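PDB 5DXF: trehalose-6-phosphate phosphatase from Candida albicans, which belongs to glycosyltransferase family 20, whose members share the GT-B architecture of two Rossmann-like domains with a cleft between them. Local coordinates for residues A[351-356]-A[367-372]; A[361-366]-A[488-493]. All coordinates share one frame; numbering follows the deposited sequence.

Contact 1 of 2, residues A[351-356]-A[367-372]; sequences EGFEIF and VVLIQV
Over one face of the Phe353 ring lies Leu369, whose CD1 methyl makes a CH-pi contact 3.9 Å from the ring centroid and 27° off the ring normal. The methyl is displaced toward the root of the ring, near CG and CD2, while Leu369 CB continues the cover at the far end, 3.7 Å from Phe353 CE2. Val367 approaches the same ring obliquely, with CG1 3.9 Å from Phe353 CE1. The other methyl, Val367 CG2, lies at the edge of the Phe356 ring, near its plane and 3.9 Å from Phe356 CE2, and the carbonyl oxygen of Phe353 lies at that ring's edge too. In both phenylalanines CG is anti to the backbone N (chi1 179° in Phe353), which directs both rings toward the strand. This buried interface is wholly apolar. The motif is the beta-alpha-beta unit strand 332-339, helix 346-359, strand 367-374, the helix packing back antiparallel on the strand it leads into; the axes of the two short segments run at 172° and approach to 11.0 Å. Val406 of strand 406-409 extends the floor under Phe353 and Leu369, Ile334 of strand 332-339 adjoins Val367, and Ala482 and Ile485 of helix 478-489 pack against Phe356.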
ATOM      1  N   GLU A 351       0.484  15.042  16.871  1.00 50.32           N
ATOM      2  CA  GLU A 351      -0.270  15.481  18.040  1.00 54.73           C
ATOM      3  C   GLU A 351       0.077  14.620  19.251  1.00 47.57           C
ATOM      4  O   GLU A 351       0.350  15.139  20.339  1.00 57.13           O
ATOM      5  CB  GLU A 351      -1.773  15.443  17.756  1.00 51.37           C
ATOM      6  CG  GLU A 351      -2.281  16.686  17.039  1.00 57.58           C
ATOM      7  CD  GLU A 351      -3.610  16.470  16.346  1.00 71.59           C
ATOM      8  OE1 GLU A 351      -4.166  17.453  15.809  1.00 64.75           O
ATOM      9  OE2 GLU A 351      -4.096  15.320  16.330  1.00 87.26           O
ATOM     10  N   GLY A 352       0.083  13.307  19.051  1.00 42.90           N
ATOM     11  CA  GLY A 352       0.480  12.385  20.098  1.00 57.46           C
ATOM     12  C   GLY A 352       1.900  12.641  20.570  1.00 53.82           C
ATOM     13  O   GLY A 352       2.195  12.541  21.762  1.00 46.39           O
ATOM     14  N   PHE A 353       2.781  12.982  19.632  1.00 53.58           N
ATOM     15  CA  PHE A 353       4.177  13.263  19.953  1.00 53.21           C
ATOM     16  C   PHE A 353       4.302  14.533  20.780  1.00 52.31           C
ATOM     17  O   PHE A 353       5.079  14.590  21.737  1.00 53.33           O
ATOM     18  CB  PHE A 353       5.013  13.386  18.678  1.00 51.90           C
ATOM     19  CG  PHE A 353       6.463  13.695  18.932  1.00 48.23           C
ATOM     20  CD1 PHE A 353       7.190  12.962  19.858  1.00 55.30           C
ATOM     21  CD2 PHE A 353       7.102  14.706  18.234  1.00 49.37           C
ATOM     22  CE1 PHE A 353       8.527  13.240  20.089  1.00 47.33           C
ATOM     23  CE2 PHE A 353       8.437  14.987  18.460  1.00 41.71           C
ATOM     24  CZ  PHE A 353       9.150  14.254  19.388  1.00 48.98           C
ATOM     25  N   GLU A 354       3.539  15.551  20.401  1.00 43.37           N
ATOM     26  CA  GLU A 354       3.517  16.794  21.156  1.00 48.71           C
ATOM     27  C   GLU A 354       3.035  16.555  22.581  1.00 54.27           C
ATOM     28  O   GLU A 354       3.681  16.993  23.534  1.00 62.85           O
ATOM     29  CB  GLU A 354       2.630  17.828  20.473  1.00 55.71           C
ATOM     30  CG  GLU A 354       2.501  19.114  21.266  1.00 62.01           C
ATOM     31  CD  GLU A 354       1.665  20.149  20.556  1.00 62.48           C
ATOM     32  OE1 GLU A 354       0.938  19.780  19.610  1.00 59.87           O
ATOM     33  OE2 GLU A 354       1.733  21.337  20.938  1.00 63.21           O
ATOM     34  N   ILE A 355       1.902  15.869  22.720  1.00 54.32           N
ATOM     35  CA  ILE A 355       1.388  15.521  24.043  1.00 59.34           C
ATOM     36  C   ILE A 355       2.456  14.773  24.840  1.00 56.57           C
ATOM     37  O   ILE A 355       2.656  15.037  26.026  1.00 54.21           O
ATOM     38  CB  ILE A 355       0.111  14.655  23.963  1.00 59.22           C
ATOM     39  CG1 ILE A 355      -1.019  15.411  23.261  1.00 61.49           C
ATOM     40  CG2 ILE A 355      -0.342  14.247  25.355  1.00 54.03           C
ATOM     41  CD1 ILE A 355      -1.707  16.438  24.143  1.00 67.62           C
ATOM     42  N   PHE A 356       3.152  13.858  24.170  1.00 57.41           N
ATOM     43  CA  PHE A 356       4.221  13.080  24.794  1.00 58.44           C
ATOM     44  C   PHE A 356       5.330  13.965  25.337  1.00 60.53           C
ATOM     45  O   PHE A 356       5.830  13.735  26.438  1.00 60.74           O
ATOM     46  CB  PHE A 356       4.798  12.075  23.795  1.00 55.89           C
ATOM     47  CG  PHE A 356       6.121  11.488  24.211  1.00 59.97           C
ATOM     48  CD1 PHE A 356       6.188  10.511  25.191  1.00 63.47           C
ATOM     49  CD2 PHE A 356       7.297  11.903  23.606  1.00 58.98           C
ATOM     50  CE1 PHE A 356       7.406   9.967  25.569  1.00 60.97           C
ATOM     51  CE2 PHE A 356       8.516  11.363  23.979  1.00 61.12           C
ATOM     52  CZ  PHE A 356       8.570  10.393  24.960  1.00 59.16           C
ATOM     53  N   VAL A 367      14.533  13.036  22.652  1.00 54.07           N
ATOM     54  CA  VAL A 367      13.755  12.305  21.654  1.00 51.70           C
ATOM     55  C   VAL A 367      13.634  13.075  20.348  1.00 50.07           C
ATOM     56  O   VAL A 367      13.197  14.225  20.329  1.00 51.97           O
ATOM     57  CB  VAL A 367      12.343  11.975  22.161  1.00 58.23           C
ATOM     58  CG1 VAL A 367      11.604  11.120  21.144  1.00 49.66           C
ATOM     59  CG2 VAL A 367      12.422  11.254  23.484  1.00 59.14           C
ATOM     60  N   VAL A 368      14.023  12.428  19.255  1.00 46.09           N
ATOM     61  CA  VAL A 368      13.917  13.027  17.933  1.00 48.79           C
ATOM     62  C   VAL A 368      12.986  12.213  17.041  1.00 42.54           C
ATOM     63  O   VAL A 368      13.177  11.010  16.864  1.00 45.66           O
ATOM     64  CB  VAL A 368      15.292  13.148  17.254  1.00 50.47           C
ATOM     65  CG1 VAL A 368      15.132  13.630  15.819  1.00 42.40           C
ATOM     66  CG2 VAL A 368      16.191  14.089  18.044  1.00 48.06           C
ATOM     67  N   LEU A 369      11.972  12.877  16.493  1.00 48.87           N
ATOM     68  CA  LEU A 369      11.042  12.238  15.567  1.00 39.90           C
ATOM     69  C   LEU A 369      11.459  12.527  14.129  1.00 41.95           C
ATOM     70  O   LEU A 369      11.483  13.682  13.705  1.00 38.66           O
ATOM     71  CB  LEU A 369       9.607  12.719  15.821  1.00 49.73           C
ATOM     72  CG  LEU A 369       8.458  12.081  15.029  1.00 40.21           C
ATOM     73  CD1 LEU A 369       7.195  12.015  15.871  1.00 46.21           C
ATOM     74  CD2 LEU A 369       8.182  12.850  13.747  1.00 43.93           C
ATOM     75  N   ILE A 370      11.791  11.478  13.382  1.00 41.89           N
ATOM     76  CA  ILE A 370      12.152  11.628  11.977  1.00 39.15           C
ATOM     77  C   ILE A 370      11.020  11.144  11.080  1.00 40.10           C
ATOM     78  O   ILE A 370      10.673   9.962  11.083  1.00 47.24           O
ATOM     79  CB  ILE A 370      13.443  10.858  11.634  1.00 48.91           C
ATOM     80  CG1 ILE A 370      14.625  11.445  12.407  1.00 50.56           C
ATOM     81  CG2 ILE A 370      13.710  10.903  10.133  1.00 41.47           C
ATOM     82  CD1 ILE A 370      15.853  10.570  12.407  1.00 62.62           C
ATOM     83  N   GLN A 371      10.441  12.071  10.321  1.00 43.01           N
ATOM     84  CA  GLN A 371       9.362  11.747   9.397  1.00 41.83           C
ATOM     85  C   GLN A 371       9.768  12.051   7.959  1.00 39.00           C
ATOM     86  O   GLN A 371      10.080  13.194   7.623  1.00 42.39           O
ATOM     87  CB  GLN A 371       8.088  12.522   9.756  1.00 42.11           C
ATOM     88  CG  GLN A 371       6.865  12.116   8.945  1.00 36.71           C
ATOM     89  CD  GLN A 371       6.386  10.718   9.277  1.00 46.57           C
ATOM     90  OE1 GLN A 371       6.516  10.259  10.412  1.00 48.32           O
ATOM     91  NE2 GLN A 371       5.832  10.030   8.286  1.00 43.98           N
ATOM     92  N   VAL A 372       9.779  11.020   7.120  1.00 35.66           N
ATOM     93  CA  VAL A 372       9.973  11.205   5.688  1.00 41.45           C
ATOM     94  C   VAL A 372       8.634  10.995   4.989  1.00 45.32           C
ATOM     95  O   VAL A 372       7.995   9.954   5.145  1.00 50.71           O
ATOM     96  CB  VAL A 372      11.041  10.249   5.119  1.00 43.01           C
ATOM     97  CG1 VAL A 372      10.976   8.904   5.821  1.00 53.24           C
ATOM     98  CG2 VAL A 372      10.866  10.084   3.615  1.00 44.01           C
TER

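Contact 2 of 2, residues A[361-366]-A[488-493]; sequences PEWRET and ALMLST
Leu489, in the last turn of helix 478-489, lies against Trp363 with two of its carbons. CD1 sits almost squarely above the six-membered ring, 3.6 Å from its centroid and only 6° off the normal, in a well-formed CH-pi contact; CB reaches the outer rim of the indole, 3.6 Å from Trp363 CZ2. The indole's rotation is fixed at its polar end as well, because NE1 is hydrogen-bonded to OD1 of Asn486, one turn back along the same helix. One helix end thus grips the tryptophan by both an apolar and a polar hold.

Met490, the first residue to leave helical geometry, comes at the ring from another direction. Its chain bends at chi2 (-51°) and turns the thioether toward the indole: SD lies 5.1 Å from the centroid of the six-membered ring, 77° off the normal and so at the edge, a Met-aromatic contact. Met490 CE follows, 3.5 Å from Trp363 CZ2. The same methyl, Met490 CE, also meets the carboxylate of Glu362, 3.7 Å from its OE1, on the exposed margin of the interface.

Beyond this the chain turns away. Leu491 packs on Ile471 of strand 471-473, and Ser492 occupies the N-cap of helix 493-509, its backbone N bonded to Glu495 OE1, as in one half of a capping box. The facing loop is itself tied back to helix 346-359, where Arg364 bonds to Leu357 O and Asp358 O. The whole illustrates an aromatic anchor in the helix-to-strand loop of a beta-alpha-beta crossover, seated on the C-terminal end of a neighbouring helix, consistent with a Rossmann-like domain of the GT-B fold.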
ATOM      1  N   PRO A 361       8.925  15.503  30.867  1.00 70.11           N
ATOM      2  CA  PRO A 361      10.109  16.369  30.836  1.00 68.75           C
ATOM      3  C   PRO A 361      11.398  15.565  30.712  1.00 69.18           C
ATOM      4  O   PRO A 361      12.418  16.087  30.263  1.00 69.27           O
ATOM      5  CB  PRO A 361      10.055  17.097  32.184  1.00 69.68           C
ATOM      6  CG  PRO A 361       8.642  16.970  32.639  1.00 69.91           C
ATOM      7  CD  PRO A 361       8.173  15.649  32.124  1.00 69.98           C
ATOM      8  N   GLU A 362      11.339  14.302  31.119  1.00 73.57           N
ATOM      9  CA  GLU A 362      12.481  13.398  31.065  1.00 77.45           C
ATOM     10  C   GLU A 362      12.944  13.132  29.637  1.00 77.93           C
ATOM     11  O   GLU A 362      14.131  12.914  29.390  1.00 73.22           O
ATOM     12  CB  GLU A 362      12.125  12.077  31.747  1.00 74.22           C
ATOM     13  CG  GLU A 362      10.728  11.589  31.395  1.00 75.46           C
ATOM     14  CD  GLU A 362      10.410  10.230  31.979  1.00 82.16           C
ATOM     15  OE1 GLU A 362      11.352   9.442  32.205  1.00 85.27           O
ATOM     16  OE2 GLU A 362       9.215   9.950  32.212  1.00 82.46           O
ATOM     17  N   TRP A 363      12.003  13.152  28.700  1.00 77.18           N
ATOM     18  CA  TRP A 363      12.297  12.802  27.316  1.00 75.34           C
ATOM     19  C   TRP A 363      12.527  14.024  26.431  1.00 68.78           C
ATOM     20  O   TRP A 363      12.882  13.890  25.261  1.00 60.81           O
ATOM     21  CB  TRP A 363      11.170  11.945  26.742  1.00 67.33           C
ATOM     22  CG  TRP A 363      11.115  10.573  27.339  1.00 73.84           C
ATOM     23  CD1 TRP A 363      10.218  10.116  28.259  1.00 75.39           C
ATOM     24  CD2 TRP A 363      12.004   9.483  27.066  1.00 80.62           C
ATOM     25  NE1 TRP A 363      10.489   8.805  28.571  1.00 77.85           N
ATOM     26  CE2 TRP A 363      11.580   8.394  27.853  1.00 78.31           C
ATOM     27  CE3 TRP A 363      13.114   9.321  26.235  1.00 75.06           C
ATOM     28  CZ2 TRP A 363      12.227   7.161  27.829  1.00 78.10           C
ATOM     29  CZ3 TRP A 363      13.754   8.098  26.211  1.00 72.44           C
ATOM     30  CH2 TRP A 363      13.310   7.033  27.004  1.00 77.59           C
ATOM     31  N   ARG A 364      12.324  15.212  26.988  1.00 73.69           N
ATOM     32  CA  ARG A 364      12.692  16.436  26.289  1.00 71.74           C
ATOM     33  C   ARG A 364      14.208  16.445  26.104  1.00 77.17           C
ATOM     34  O   ARG A 364      14.933  15.852  26.906  1.00 92.23           O
ATOM     35  CB  ARG A 364      12.215  17.669  27.059  1.00 70.64           C
ATOM     36  CG  ARG A 364      10.704  17.714  27.245  1.00 68.06           C
ATOM     37  CD  ARG A 364      10.264  18.820  28.189  1.00 68.48           C
ATOM     38  NE  ARG A 364       8.860  18.664  28.562  1.00 65.60           N
ATOM     39  CZ  ARG A 364       8.231  19.418  29.459  1.00 70.14           C
ATOM     40  NH1 ARG A 364       8.878  20.391  30.085  1.00 73.39           N
ATOM     41  NH2 ARG A 364       6.952  19.196  29.731  1.00 70.38           N
ATOM     42  N   GLU A 365      14.664  17.089  25.029  1.00 77.26           N
ATOM     43  CA  GLU A 365      16.076  17.146  24.627  1.00 65.76           C
ATOM     44  C   GLU A 365      16.636  15.815  24.114  1.00 63.93           C
ATOM     45  O   GLU A 365      17.694  15.792  23.486  1.00 65.82           O
ATOM     46  CB  GLU A 365      16.962  17.639  25.778  1.00 65.34           C
ATOM     47  CG  GLU A 365      16.702  19.061  26.228  1.00 78.24           C
ATOM     48  CD  GLU A 365      17.607  19.470  27.376  1.00 87.22           C
ATOM     49  OE1 GLU A 365      17.562  18.807  28.433  1.00 92.96           O
ATOM     50  OE2 GLU A 365      18.369  20.446  27.216  1.00 90.33           O
ATOM     51  N   THR A 366      15.938  14.713  24.368  1.00 63.12           N
ATOM     52  CA  THR A 366      16.494  13.395  24.071  1.00 68.11           C
ATOM     53  C   THR A 366      15.731  12.593  23.016  1.00 57.40           C
ATOM     54  O   THR A 366      16.229  11.576  22.537  1.00 51.33           O
ATOM     55  CB  THR A 366      16.583  12.535  25.348  1.00 66.44           C
ATOM     56  OG1 THR A 366      15.353  12.631  26.077  1.00 70.67           O
ATOM     57  CG2 THR A 366      17.724  13.012  26.231  1.00 66.02           C
ATOM     58  N   ALA A 488       6.712   2.223  25.649  1.00 64.17           N
ATOM     59  CA  ALA A 488       7.518   1.481  24.690  1.00 65.17           C
ATOM     60  C   ALA A 488       8.990   1.846  24.806  1.00 65.05           C
ATOM     61  O   ALA A 488       9.862   0.992  24.643  1.00 69.08           O
ATOM     62  CB  ALA A 488       7.023   1.731  23.277  1.00 59.03           C
ATOM     63  N   LEU A 489       9.266   3.116  25.087  1.00 63.31           N
ATOM     64  CA  LEU A 489      10.644   3.553  25.270  1.00 64.45           C
ATOM     65  C   LEU A 489      11.254   2.967  26.542  1.00 73.51           C
ATOM     66  O   LEU A 489      12.470   2.794  26.633  1.00 67.43           O
ATOM     67  CB  LEU A 489      10.727   5.079  25.308  1.00 72.28           C
ATOM     68  CG  LEU A 489      10.479   5.808  23.988  1.00 66.69           C
ATOM     69  CD1 LEU A 489      10.778   7.289  24.139  1.00 63.61           C
ATOM     70  CD2 LEU A 489      11.314   5.197  22.874  1.00 59.38           C
ATOM     71  N   MET A 490      10.408   2.655  27.519  1.00 68.78           N
ATOM     72  CA  MET A 490      10.880   2.170  28.812  1.00 65.00           C
ATOM     73  C   MET A 490      10.779   0.656  28.963  1.00 73.51           C
ATOM     74  O   MET A 490      10.940   0.128  30.065  1.00 78.91           O
ATOM     75  CB  MET A 490      10.105   2.847  29.945  1.00 68.02           C
ATOM     76  CG  MET A 490      10.507   4.288  30.202  1.00 72.86           C
ATOM     77  SD  MET A 490      12.291   4.474  30.403  1.00 80.44           S
ATOM     78  CE  MET A 490      12.377   6.079  31.190  1.00 87.58           C
ATOM     79  N   LEU A 491      10.510  -0.039  27.862  1.00 67.20           N
ATOM     80  CA  LEU A 491      10.420  -1.495  27.882  1.00 58.73           C
ATOM     81  C   LEU A 491      11.729  -2.128  28.339  1.00 72.24           C
ATOM     82  O   LEU A 491      12.808  -1.655  27.989  1.00 71.04           O
ATOM     83  CB  LEU A 491      10.044  -2.035  26.500  1.00 60.61           C
ATOM     84  CG  LEU A 491       8.587  -1.891  26.064  1.00 70.29           C
ATOM     85  CD1 LEU A 491       8.393  -2.503  24.687  1.00 61.29           C
ATOM     86  CD2 LEU A 491       7.663  -2.543  27.079  1.00 61.55           C
ATOM     87  N   SER A 492      11.629  -3.194  29.126  1.00 75.91           N
ATOM     88  CA  SER A 492      12.813  -3.941  29.530  1.00 69.82           C
ATOM     89  C   SER A 492      13.385  -4.645  28.306  1.00 67.02           C
ATOM     90  O   SER A 492      12.684  -4.826  27.310  1.00 67.99           O
ATOM     91  CB  SER A 492      12.481  -4.948  30.634  1.00 73.25           C
ATOM     92  OG  SER A 492      11.739  -6.043  30.127  1.00 78.81           O
ATOM     93  N   THR A 493      14.653  -5.034  28.379  1.00 63.74           N
ATOM     94  CA  THR A 493      15.333  -5.643  27.240  1.00 66.29           C
ATOM     95  C   THR A 493      14.617  -6.911  26.765  1.00 67.68           C
ATOM     96  O   THR A 493      14.305  -7.046  25.578  1.00 65.67           O
ATOM     97  CB  THR A 493      16.801  -5.968  27.580  1.00 62.77           C
ATOM     98  OG1 THR A 493      17.400  -4.838  28.229  1.00 62.72           O
ATOM     99  CG2 THR A 493      17.589  -6.294  26.317  1.00 56.42           C
TER

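In the fold
The centres of contacts 1 and 2 are about 13 Å apart, on the same side of the chain's centre. Their segments alternate along the sequence: helix 346-359 comes first, then the loop 361-366, then strand 367-374, and much later the end of helix 478-489. Contact 1 closes the helix onto the strand inside one beta-alpha-beta unit; contact 2 fastens the loop of that same unit to a helix end more than 120 residues further along the chain. The two join directly, since Phe356 CZ lies 3.5 Å from Trp363 CG and also packs against Leu489. Local crossover packing thereby passes into a long-range link within probably the second Rossmann-like domain of the GT-B fold.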